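Local coordinates for protein aldehyde dehydrogenase 12 (Zea mays, PDB 6D97) that oxidises L-glutamate gamma-semialdehyde with NAD as the electron acceptor, the last step of proline catabolism in plants, at residues S84-L89 and N259-E264; G211-Y214 and K218-L221; Q233-L238 and E246-I251; I194-P197 and E203-L206. All coordinates share one frame; numbering follows the deposited sequence.

Contact 1 (S84-L89 and N259-E264). With NAD (nicotinamide-adenine-dinucleotide), chain E.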
# COMPACT_ATOMS: atom_id res chain seq x y z
N SER A 84 -16.78 -25.58 -29.25
CA SER A 84 -15.33 -25.56 -29.08
C SER A 84 -14.90 -24.46 -28.11
O SER A 84 -13.95 -24.64 -27.34
CB SER A 84 -14.65 -25.38 -30.44
OG SER A 84 -14.66 -26.59 -31.17
N PHE A 85 -15.59 -23.32 -28.13
CA PHE A 85 -15.24 -22.25 -27.20
C PHE A 85 -15.63 -22.61 -25.77
O PHE A 85 -14.88 -22.33 -24.83
CB PHE A 85 -15.90 -20.94 -27.64
CG PHE A 85 -15.34 -20.38 -28.91
CD1 PHE A 85 -14.23 -19.56 -28.89
CD2 PHE A 85 -15.92 -20.69 -30.13
CE1 PHE A 85 -13.70 -19.05 -30.07
CE2 PHE A 85 -15.40 -20.19 -31.31
CZ PHE A 85 -14.29 -19.36 -31.28
N MET A 86 -16.79 -23.25 -25.59
CA MET A 86 -17.16 -23.77 -24.28
C MET A 86 -16.12 -24.77 -23.78
O MET A 86 -15.68 -24.70 -22.63
CB MET A 86 -18.54 -24.43 -24.35
CG MET A 86 -19.70 -23.48 -24.56
SD MET A 86 -21.16 -24.37 -25.14
CE MET A 86 -21.31 -25.63 -23.88
N GLU A 87 -15.73 -25.72 -24.64
CA GLU A 87 -14.77 -26.74 -24.24
C GLU A 87 -13.43 -26.13 -23.87
O GLU A 87 -12.77 -26.57 -22.91
CB GLU A 87 -14.60 -27.77 -25.35
N SER A 88 -13.00 -25.10 -24.61
CA SER A 88 -11.72 -24.47 -24.33
C SER A 88 -11.75 -23.74 -22.99
O SER A 88 -10.78 -23.78 -22.23
CB SER A 88 -11.36 -23.51 -25.46
OG SER A 88 -10.05 -22.98 -25.29
N LEU A 89 -12.86 -23.06 -22.69
CA LEU A 89 -12.96 -22.35 -21.42
C LEU A 89 -13.04 -23.33 -20.25
O LEU A 89 -12.46 -23.08 -19.19
CB LEU A 89 -14.18 -21.43 -21.42
CG LEU A 89 -14.04 -20.07 -22.12
CD1 LEU A 89 -15.41 -19.47 -22.36
CD2 LEU A 89 -13.19 -19.15 -21.26
N ASN A 259 -23.94 -13.61 -26.63
CA ASN A 259 -24.82 -13.73 -25.47
C ASN A 259 -25.07 -15.19 -25.13
O ASN A 259 -25.00 -15.58 -23.96
CB ASN A 259 -26.15 -13.01 -25.76
CG ASN A 259 -26.71 -12.32 -24.53
OD1 ASN A 259 -27.16 -11.18 -24.60
ND2 ASN A 259 -26.70 -13.01 -23.39
N LYS A 260 -25.34 -16.02 -26.14
CA LYS A 260 -25.57 -17.44 -25.89
C LYS A 260 -24.33 -18.10 -25.31
O LYS A 260 -24.43 -18.93 -24.40
CB LYS A 260 -25.97 -18.15 -27.18
CG LYS A 260 -27.23 -17.65 -27.85
CD LYS A 260 -27.49 -18.48 -29.10
CE LYS A 260 -28.13 -17.68 -30.21
NZ LYS A 260 -29.54 -17.33 -29.91
N LEU A 261 -23.14 -17.74 -25.82
CA LEU A 261 -21.92 -18.33 -25.30
C LEU A 261 -21.72 -18.00 -23.83
O LEU A 261 -21.29 -18.85 -23.04
CB LEU A 261 -20.72 -17.87 -26.13
CG LEU A 261 -19.35 -18.28 -25.59
CD1 LEU A 261 -19.23 -19.79 -25.51
CD2 LEU A 261 -18.24 -17.69 -26.44
N LEU A 262 -22.04 -16.76 -23.44
CA LEU A 262 -21.89 -16.36 -22.04
C LEU A 262 -22.80 -17.17 -21.13
O LEU A 262 -22.40 -17.57 -20.04
CB LEU A 262 -22.19 -14.86 -21.89
CG LEU A 262 -21.26 -13.86 -22.57
CD1 LEU A 262 -21.78 -12.44 -22.38
CD2 LEU A 262 -19.85 -13.99 -22.04
N LEU A 263 -24.03 -17.42 -21.57
CA LEU A 263 -24.97 -18.18 -20.75
C LEU A 263 -24.72 -19.68 -20.80
O LEU A 263 -25.13 -20.39 -19.89
CB LEU A 263 -26.40 -17.86 -21.18
CG LEU A 263 -26.80 -16.41 -20.88
CD1 LEU A 263 -28.13 -16.05 -21.53
CD2 LEU A 263 -26.86 -16.19 -19.37
N GLU A 264 -24.04 -20.16 -21.84
CA GLU A 264 -23.75 -21.58 -21.95
C GLU A 264 -22.40 -21.94 -21.34
O GLU A 264 -22.27 -23.01 -20.73
CB GLU A 264 -23.78 -22.02 -23.42
CG GLU A 264 -25.18 -22.15 -24.00
CD GLU A 264 -25.44 -23.54 -24.55
OE1 GLU A 264 -25.34 -23.72 -25.78
OE2 GLU A 264 -25.73 -24.45 -23.75
PA NAD E . -22.29 -2.24 -28.26
O1A NAD E . -22.97 -2.47 -26.87
O2A NAD E . -23.10 -2.09 -29.45
O5B NAD E . -21.41 -3.29 -28.83
C5B NAD E . -20.17 -3.57 -28.22
C4B NAD E . -19.78 -5.04 -28.25
O4B NAD E . -20.68 -5.87 -27.53
C3B NAD E . -19.65 -5.59 -29.64
O3B NAD E . -18.58 -6.46 -29.72
C2B NAD E . -20.92 -6.30 -29.82
O2B NAD E . -20.79 -7.31 -30.75
C1B NAD E . -21.16 -6.81 -28.45
N9A NAD E . -22.54 -7.12 -28.13
C8A NAD E . -23.68 -6.44 -28.51
N7A NAD E . -24.75 -7.05 -27.97
C5A NAD E . -24.33 -8.14 -27.21
C6A NAD E . -24.97 -9.10 -26.45
N6A NAD E . -26.40 -9.07 -26.34
N1A NAD E . -24.26 -10.04 -25.82
C2A NAD E . -22.90 -10.09 -25.91
N3A NAD E . -22.24 -9.16 -26.65
C4A NAD E . -22.92 -8.19 -27.30
O3 NAD E . -21.42 -1.08 -28.46
PN NAD E . -21.66 0.13 -29.47
O1N NAD E . -20.56 1.16 -29.04
O2N NAD E . -21.39 -0.28 -30.89
O5D NAD E . -23.01 0.78 -29.34

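Contact 2 (G211-Y214 and K218-L221)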
# COMPACT_ATOMS: atom_id res chain seq x y z
N GLY A 211 -4.48 -7.92 -18.97
CA GLY A 211 -4.85 -7.89 -17.56
C GLY A 211 -5.46 -9.21 -17.10
O GLY A 211 -5.08 -9.74 -16.06
N ALA A 212 -6.38 -9.75 -17.89
CA ALA A 212 -6.98 -11.04 -17.56
C ALA A 212 -5.92 -12.13 -17.49
O ALA A 212 -5.89 -12.93 -16.55
CB ALA A 212 -8.06 -11.40 -18.58
N LEU A 213 -5.02 -12.17 -18.48
CA LEU A 213 -3.99 -13.20 -18.49
C LEU A 213 -3.02 -13.02 -17.33
O LEU A 213 -2.59 -14.01 -16.72
CB LEU A 213 -3.23 -13.17 -19.82
CG LEU A 213 -3.99 -13.71 -21.03
CD1 LEU A 213 -3.25 -13.37 -22.33
CD2 LEU A 213 -4.20 -15.20 -20.90
N TYR A 214 -2.66 -11.77 -17.01
CA TYR A 214 -1.69 -11.52 -15.95
C TYR A 214 -2.13 -12.16 -14.63
O TYR A 214 -1.31 -12.78 -13.93
CB TYR A 214 -1.50 -10.02 -15.74
CG TYR A 214 -0.81 -9.28 -16.87
CD1 TYR A 214 0.03 -9.94 -17.76
CD2 TYR A 214 -0.98 -7.91 -17.02
CE1 TYR A 214 0.66 -9.26 -18.78
CE2 TYR A 214 -0.36 -7.21 -18.04
CZ TYR A 214 0.46 -7.89 -18.92
OH TYR A 214 1.09 -7.20 -19.93
N LYS A 218 -8.21 -17.45 -17.96
CA LYS A 218 -8.20 -17.84 -19.37
C LYS A 218 -9.35 -17.13 -20.06
O LYS A 218 -10.52 -17.49 -19.85
CB LYS A 218 -8.33 -19.36 -19.55
CG LYS A 218 -8.50 -19.77 -21.00
CD LYS A 218 -8.29 -21.25 -21.21
CE LYS A 218 -8.43 -21.58 -22.69
NZ LYS A 218 -8.11 -23.01 -22.98
N PRO A 219 -9.08 -16.10 -20.86
CA PRO A 219 -10.16 -15.33 -21.47
C PRO A 219 -10.53 -15.80 -22.86
O PRO A 219 -9.72 -16.36 -23.60
CB PRO A 219 -9.57 -13.92 -21.52
CG PRO A 219 -8.12 -14.17 -21.78
CD PRO A 219 -7.77 -15.48 -21.09
N VAL A 220 -11.79 -15.56 -23.21
CA VAL A 220 -12.24 -15.56 -24.59
C VAL A 220 -12.53 -14.11 -24.96
O VAL A 220 -13.24 -13.41 -24.23
CB VAL A 220 -13.48 -16.46 -24.79
CG1 VAL A 220 -14.64 -16.03 -23.90
CG2 VAL A 220 -13.88 -16.48 -26.26
N LEU A 221 -11.91 -13.65 -26.04
CA LEU A 221 -11.96 -12.25 -26.43
C LEU A 221 -12.85 -12.08 -27.65
O LEU A 221 -12.66 -12.77 -28.66
CB LEU A 221 -10.55 -11.72 -26.72
CG LEU A 221 -10.53 -10.32 -27.34
CD1 LEU A 221 -11.08 -9.27 -26.38
CD2 LEU A 221 -9.12 -9.95 -27.77

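Contact 3 (Q233-L238 and E246-I251)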
# COMPACT_ATOMS: atom_id res chain seq x y z
N GLN A 233 -4.56 -9.34 -35.77
CA GLN A 233 -3.14 -9.11 -36.05
C GLN A 233 -2.34 -8.99 -34.76
O GLN A 233 -1.21 -9.49 -34.67
CB GLN A 233 -2.97 -7.86 -36.90
CG GLN A 233 -3.71 -7.91 -38.23
CD GLN A 233 -3.27 -9.07 -39.09
OE1 GLN A 233 -2.10 -9.17 -39.47
NE2 GLN A 233 -4.19 -9.97 -39.40
N MET A 234 -2.90 -8.34 -33.74
CA MET A 234 -2.19 -8.20 -32.47
C MET A 234 -1.98 -9.56 -31.82
O MET A 234 -0.92 -9.81 -31.22
CB MET A 234 -2.96 -7.27 -31.54
CG MET A 234 -2.24 -6.97 -30.25
SD MET A 234 -0.69 -6.09 -30.53
CE MET A 234 0.20 -6.55 -29.06
N ILE A 235 -2.95 -10.47 -31.93
CA ILE A 235 -2.81 -11.79 -31.34
C ILE A 235 -1.72 -12.59 -32.05
O ILE A 235 -0.98 -13.34 -31.41
CB ILE A 235 -4.16 -12.53 -31.36
CG1 ILE A 235 -5.13 -11.86 -30.39
CG2 ILE A 235 -3.98 -13.98 -30.99
CD1 ILE A 235 -6.56 -12.33 -30.54
N ARG A 236 -1.61 -12.44 -33.37
CA ARG A 236 -0.53 -13.09 -34.10
C ARG A 236 0.83 -12.59 -33.62
O ARG A 236 1.76 -13.39 -33.45
CB ARG A 236 -0.70 -12.85 -35.60
CG ARG A 236 -1.99 -13.42 -36.14
CD ARG A 236 -2.14 -13.24 -37.64
NE ARG A 236 -3.38 -13.85 -38.11
CZ ARG A 236 -3.50 -15.12 -38.48
NH1 ARG A 236 -2.44 -15.92 -38.46
NH2 ARG A 236 -4.68 -15.59 -38.88
N LEU A 237 0.95 -11.28 -33.40
CA LEU A 237 2.16 -10.74 -32.81
C LEU A 237 2.41 -11.33 -31.43
O LEU A 237 3.53 -11.74 -31.11
CB LEU A 237 2.06 -9.21 -32.74
CG LEU A 237 3.17 -8.31 -32.16
CD1 LEU A 237 2.89 -6.87 -32.57
CD2 LEU A 237 3.33 -8.41 -30.63
N LEU A 238 1.37 -11.39 -30.60
CA LEU A 238 1.53 -11.90 -29.24
C LEU A 238 1.98 -13.36 -29.25
O LEU A 238 2.79 -13.77 -28.42
CB LEU A 238 0.23 -11.74 -28.46
CG LEU A 238 -0.11 -10.32 -27.99
CD1 LEU A 238 -1.55 -10.23 -27.51
CD2 LEU A 238 0.86 -9.90 -26.89
N GLU A 246 -2.74 -22.10 -26.02
CA GLU A 246 -3.88 -22.57 -25.24
C GLU A 246 -4.38 -21.56 -24.21
O GLU A 246 -5.38 -21.84 -23.54
CB GLU A 246 -3.53 -23.88 -24.53
N ASP A 247 -3.72 -20.41 -24.08
CA ASP A 247 -4.05 -19.49 -22.99
C ASP A 247 -5.25 -18.59 -23.28
O ASP A 247 -5.84 -18.06 -22.33
CB ASP A 247 -2.83 -18.62 -22.64
CG ASP A 247 -1.87 -19.32 -21.70
OD1 ASP A 247 -1.95 -20.56 -21.59
OD2 ASP A 247 -1.04 -18.63 -21.06
N MET A 248 -5.63 -18.41 -24.54
CA MET A 248 -6.78 -17.56 -24.83
C MET A 248 -7.45 -18.00 -26.12
O MET A 248 -6.86 -18.69 -26.95
CB MET A 248 -6.38 -16.08 -24.91
CG MET A 248 -5.51 -15.69 -26.11
SD MET A 248 -6.41 -15.28 -27.62
CE MET A 248 -7.26 -13.78 -27.13
N ASP A 249 -8.70 -17.56 -26.28
CA ASP A 249 -9.48 -17.79 -27.48
C ASP A 249 -9.96 -16.46 -28.04
O ASP A 249 -10.09 -15.46 -27.32
CB ASP A 249 -10.68 -18.70 -27.20
CG ASP A 249 -10.26 -20.07 -26.73
OD1 ASP A 249 -9.40 -20.69 -27.38
OD2 ASP A 249 -10.78 -20.52 -25.69
N PHE A 250 -10.26 -16.46 -29.34
CA PHE A 250 -10.68 -15.27 -30.07
C PHE A 250 -11.92 -15.64 -30.88
O PHE A 250 -11.83 -16.49 -31.77
CB PHE A 250 -9.54 -14.78 -30.97
CG PHE A 250 -9.81 -13.47 -31.64
CD1 PHE A 250 -10.10 -12.33 -30.91
CD2 PHE A 250 -9.71 -13.36 -33.02
CE1 PHE A 250 -10.31 -11.11 -31.54
CE2 PHE A 250 -9.93 -12.16 -33.67
CZ PHE A 250 -10.23 -11.03 -32.93
N ILE A 251 -13.06 -15.02 -30.57
CA ILE A 251 -14.31 -15.35 -31.24
C ILE A 251 -14.84 -14.11 -31.95
O ILE A 251 -14.79 -13.00 -31.40
CB ILE A 251 -15.36 -15.91 -30.26
CG1 ILE A 251 -16.64 -16.29 -31.01
CG2 ILE A 251 -15.66 -14.92 -29.14
CD1 ILE A 251 -17.60 -17.15 -30.21

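Contact 4 (I194-P197 and E203-L206). With NAD (nicotinamide-adenine-dinucleotide), chain E.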
# COMPACT_ATOMS: atom_id res chain seq x y z
N ILE A 194 -14.24 -11.37 -22.53
CA ILE A 194 -13.98 -9.95 -22.79
C ILE A 194 -14.70 -9.55 -24.06
O ILE A 194 -14.58 -10.22 -25.09
CB ILE A 194 -12.47 -9.67 -22.92
CG1 ILE A 194 -11.74 -10.18 -21.68
CG2 ILE A 194 -12.23 -8.18 -23.06
CD1 ILE A 194 -10.24 -10.22 -21.86
N ILE A 195 -15.46 -8.46 -23.98
CA ILE A 195 -16.28 -7.96 -25.08
C ILE A 195 -16.02 -6.46 -25.22
O ILE A 195 -16.27 -5.70 -24.28
CB ILE A 195 -17.77 -8.24 -24.84
CG1 ILE A 195 -18.00 -9.72 -24.55
CG2 ILE A 195 -18.59 -7.77 -26.02
CD1 ILE A 195 -19.40 -10.05 -24.10
N THR A 196 -15.52 -6.04 -26.38
CA THR A 196 -15.10 -4.66 -26.60
C THR A 196 -15.70 -4.10 -27.88
O THR A 196 -16.08 -4.86 -28.78
CB THR A 196 -13.57 -4.56 -26.66
OG1 THR A 196 -13.09 -5.07 -27.90
CG2 THR A 196 -12.94 -5.33 -25.52
N PRO A 197 -15.78 -2.75 -28.00
CA PRO A 197 -16.52 -2.15 -29.12
C PRO A 197 -15.66 -1.75 -30.30
O PRO A 197 -14.49 -2.11 -30.40
CB PRO A 197 -17.15 -0.92 -28.46
CG PRO A 197 -16.07 -0.46 -27.52
CD PRO A 197 -15.35 -1.72 -27.04
N GLU A 203 -6.55 -0.66 -28.25
CA GLU A 203 -6.20 -0.28 -26.88
C GLU A 203 -7.07 -0.99 -25.85
O GLU A 203 -6.56 -1.57 -24.89
CB GLU A 203 -6.32 1.24 -26.72
CG GLU A 203 -5.99 1.75 -25.34
CD GLU A 203 -6.14 3.26 -25.24
OE1 GLU A 203 -6.07 3.93 -26.29
OE2 GLU A 203 -6.35 3.77 -24.13
N ILE A 204 -8.39 -0.95 -26.03
CA ILE A 204 -9.30 -1.52 -25.04
C ILE A 204 -9.14 -3.04 -24.98
O ILE A 204 -8.88 -3.58 -23.90
CB ILE A 204 -10.76 -1.11 -25.31
CG1 ILE A 204 -10.94 0.40 -25.16
CG2 ILE A 204 -11.69 -1.88 -24.40
CD1 ILE A 204 -12.31 0.88 -25.55
N PRO A 205 -9.29 -3.78 -26.10
CA PRO A 205 -9.17 -5.24 -25.99
C PRO A 205 -7.79 -5.72 -25.55
O PRO A 205 -7.71 -6.67 -24.76
CB PRO A 205 -9.52 -5.73 -27.41
CG PRO A 205 -9.35 -4.54 -28.28
CD PRO A 205 -9.68 -3.36 -27.46
N LEU A 206 -6.71 -5.10 -26.04
CA LEU A 206 -5.37 -5.57 -25.66
C LEU A 206 -5.13 -5.40 -24.16
O LEU A 206 -4.61 -6.30 -23.51
CB LEU A 206 -4.30 -4.82 -26.45
CG LEU A 206 -2.86 -5.05 -25.99
CD1 LEU A 206 -2.44 -6.50 -26.23
CD2 LEU A 206 -1.89 -4.10 -26.66
PA NAD E . -22.29 -2.24 -28.26
O1A NAD E . -22.97 -2.47 -26.87
O2A NAD E . -23.10 -2.09 -29.45
O5B NAD E . -21.41 -3.29 -28.83
C5B NAD E . -20.17 -3.57 -28.22
C4B NAD E . -19.78 -5.04 -28.25
O4B NAD E . -20.68 -5.87 -27.53
C3B NAD E . -19.65 -5.59 -29.64
O3B NAD E . -18.58 -6.46 -29.72
C2B NAD E . -20.92 -6.30 -29.82
O2B NAD E . -20.79 -7.31 -30.75
C1B NAD E . -21.16 -6.81 -28.45
N9A NAD E . -22.54 -7.12 -28.13
C8A NAD E . -23.68 -6.44 -28.51
N7A NAD E . -24.75 -7.05 -27.97
C5A NAD E . -24.33 -8.14 -27.21
C6A NAD E . -24.97 -9.10 -26.45
N6A NAD E . -26.40 -9.07 -26.34
N1A NAD E . -24.26 -10.04 -25.82
C2A NAD E . -22.90 -10.09 -25.91
N3A NAD E . -22.24 -9.16 -26.65
C4A NAD E . -22.92 -8.19 -27.30
O3 NAD E . -21.42 -1.08 -28.46
PN NAD E . -21.66 0.13 -29.47
O1N NAD E . -20.56 1.16 -29.04
O2N NAD E . -21.39 -0.28 -30.89
O5D NAD E . -23.01 0.78 -29.34

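Contact 1 (S84-L89 and N259-E264)
L261 reaches from helix 255-265 toward helix 83-90. L261 CD1 lies 3.8 Å from CG of M86, the side chains running past each other in opposite directions, and 4.1 Å from CB of F85, which CD2 also approaches. With CG anti to the backbone N (chi1 173°), the L261 fork is carried across to that helix. Farther out, M86 bends at its last torsion and its SD rests 3.9 Å from CB of E264, a van der Waals contact of the thioether with the aliphatic root of the exposed glutamate. The F85 ring leads away, onto D249 and I251 of strand 249-251. The segment axes cross at -39°, 10.3 Å apart, without a hydrogen bond. Elsewhere on helix 255-265, N259 OD1 accepts a hydrogen bond from N6A of the NAD adenine at 2.8 Å, with an N-H...O angle of 161°. K281 NZ also bonds OD1, and ND2 bonds D285 OD2, fixing the amide's rotation. Replacing N259 by an alanine is likely to leave the adenine amino group without this acceptor and K281 and D285 without their amide partner. The site is the adenine end of the NAD pocket in the Rossmann-type domain of an aldehyde dehydrogenase.

Contact 2 (G211-Y214 and K218-L221)
P219 sets its ring against the last turn of helix 203-214, where the helix hands over to strand 218-223 in a beta-alpha-beta unit of the Rossmann-type nucleotide-binding domain. Just three residues separate the two segments, so the chain turns back sharply and the end of the helix lies over the start of the strand. The closer half of the contact belongs to L213. Its CG is anti to the carbonyl carbon (chi1 -73°), and the CD2 branch extends to the proline, the L213 and P219 side chains crossing at about a right angle, with CG of P219 4.1 Å from L213 CD2. The looser half is made by A212, whose short side chain points at the strand yet comes no nearer than 4.2 Å, CB to CB of P219. Neither half faces solvent, since all three touching residues are buried: P219 also packs on V192 and I194 of the adjoining strand, while L213 leans on Y110 and L243. K218, by contrast, turns its side chain away from the helix, and its NZ bonds the carbonyl oxygen of S88. At the turn itself the carbonyl of A212 is held by ND2 of N217. No hydrogen bond crosses between helix and strand, and the nearest pair is L213 CD2 and P219 CD, 3.6 Å apart.

Contact 3 (Q233-L238 and E246-I251)
I235 drops from helix 229-240 onto M248 and F250, and its delta methyl does all the touching. CB points toward the strand, but CB, CG1 and CG2 make no approach within 4.2 Å. From CB, CG1 is anti to the carbonyl carbon (chi1 -69°) and CD1 continues in an extended line (chi2 168°), which brings the methyl into the corner formed by the two partners. CD1 lies over one face of the F250 ring, 3.9 Å from the centroid and 26° off the ring normal, a CH-pi contact. It is displaced toward the rim, and the ring atoms CG and CD1 of F250 are both 3.6 Å from I235 CD1. The helix and strand here belong to the beta-alpha-beta unit of strands 218-223 and 249-251, in the parallel sheet of the Rossmann-type domain. Strand 249-251 is the last of the five parallel strands on that side, with F48 of strand 43-49 bonded to F250 beyond it, and the helix covers the face on which F250 lies. M248 approaches the same methyl from the part of the chain just before the strand. Two bends curl its thioether so that M248 CE comes to 3.8 Å from I235 CD1. D249, between the two, turns its side chain away from the helix, where OD2 bonds OG of S88 and OD1 bonds the backbone N of Q50.

Contact 4 (I194-P197 and E203-L206)
A chi1 of 75° puts OG1 of T196 between its own backbone N and carbonyl carbon and leaves CG2 anti to the carbonyl carbon, and both branches meet the first turn of helix 203-214. On I204, CG2 is anti to the backbone N, and it lies 3.8 Å from CG2 of T196 as the two side chains slide past each other. The hydroxyl meets carbon: T196 OG1 is 3.7 Å from CB of P205, with CG and CD of that ring nearly as close, the side chains crossing at about a right angle. This buried oxygen has no polar partner in the model. P197 adds a looser apolar touch, its CD 4.3 Å from CD1 of I204. The opposite side of the strand faces the cofactor. There the carbonyl oxygen of T196 accepts a hydrogen bond from NAD O3B at 3.1 Å, and I195, which points away from the helix, brings CG2 to 3.2 Å from O4B of the ribose and CD1 to 3.9 Å from the adenine atom N3A. Lacking CG2 and CD1, an alanine at I195 is likely to open a gap beside the ribose and the N3A-C2A side of the adenine. S275 and K222 also hydrogen-bond the cofactor. The arrangement is the first strand-to-helix connection of the beta-alpha-beta unit 191-196, 203-214, 218-223 in the Rossmann-type NAD site of an aldehyde dehydrogenase.

Contacts 2, 3 and 4 are wholly buried and pack helices onto one parallel sheet, whereas contact 1 joins two helices and is partly exposed at its margin. Contacts 4 and 2 use opposite ends of helix 203-214; contact 3 follows on the next crossover. The strands of these three are neighbours, with V220 O bonded to I194 N and L221 N to D249 O. S88 ties contact 1 to this sheet, its O to K218 NZ and its OG to D249 OD2. No hydrogen bond crosses any of the four; contacts 2 and 3 are purely apolar, while contact 4 buries a threonine hydroxyl against a proline. Contacts 1 and 4 also bind NAD, through an amide and a backbone carbonyl.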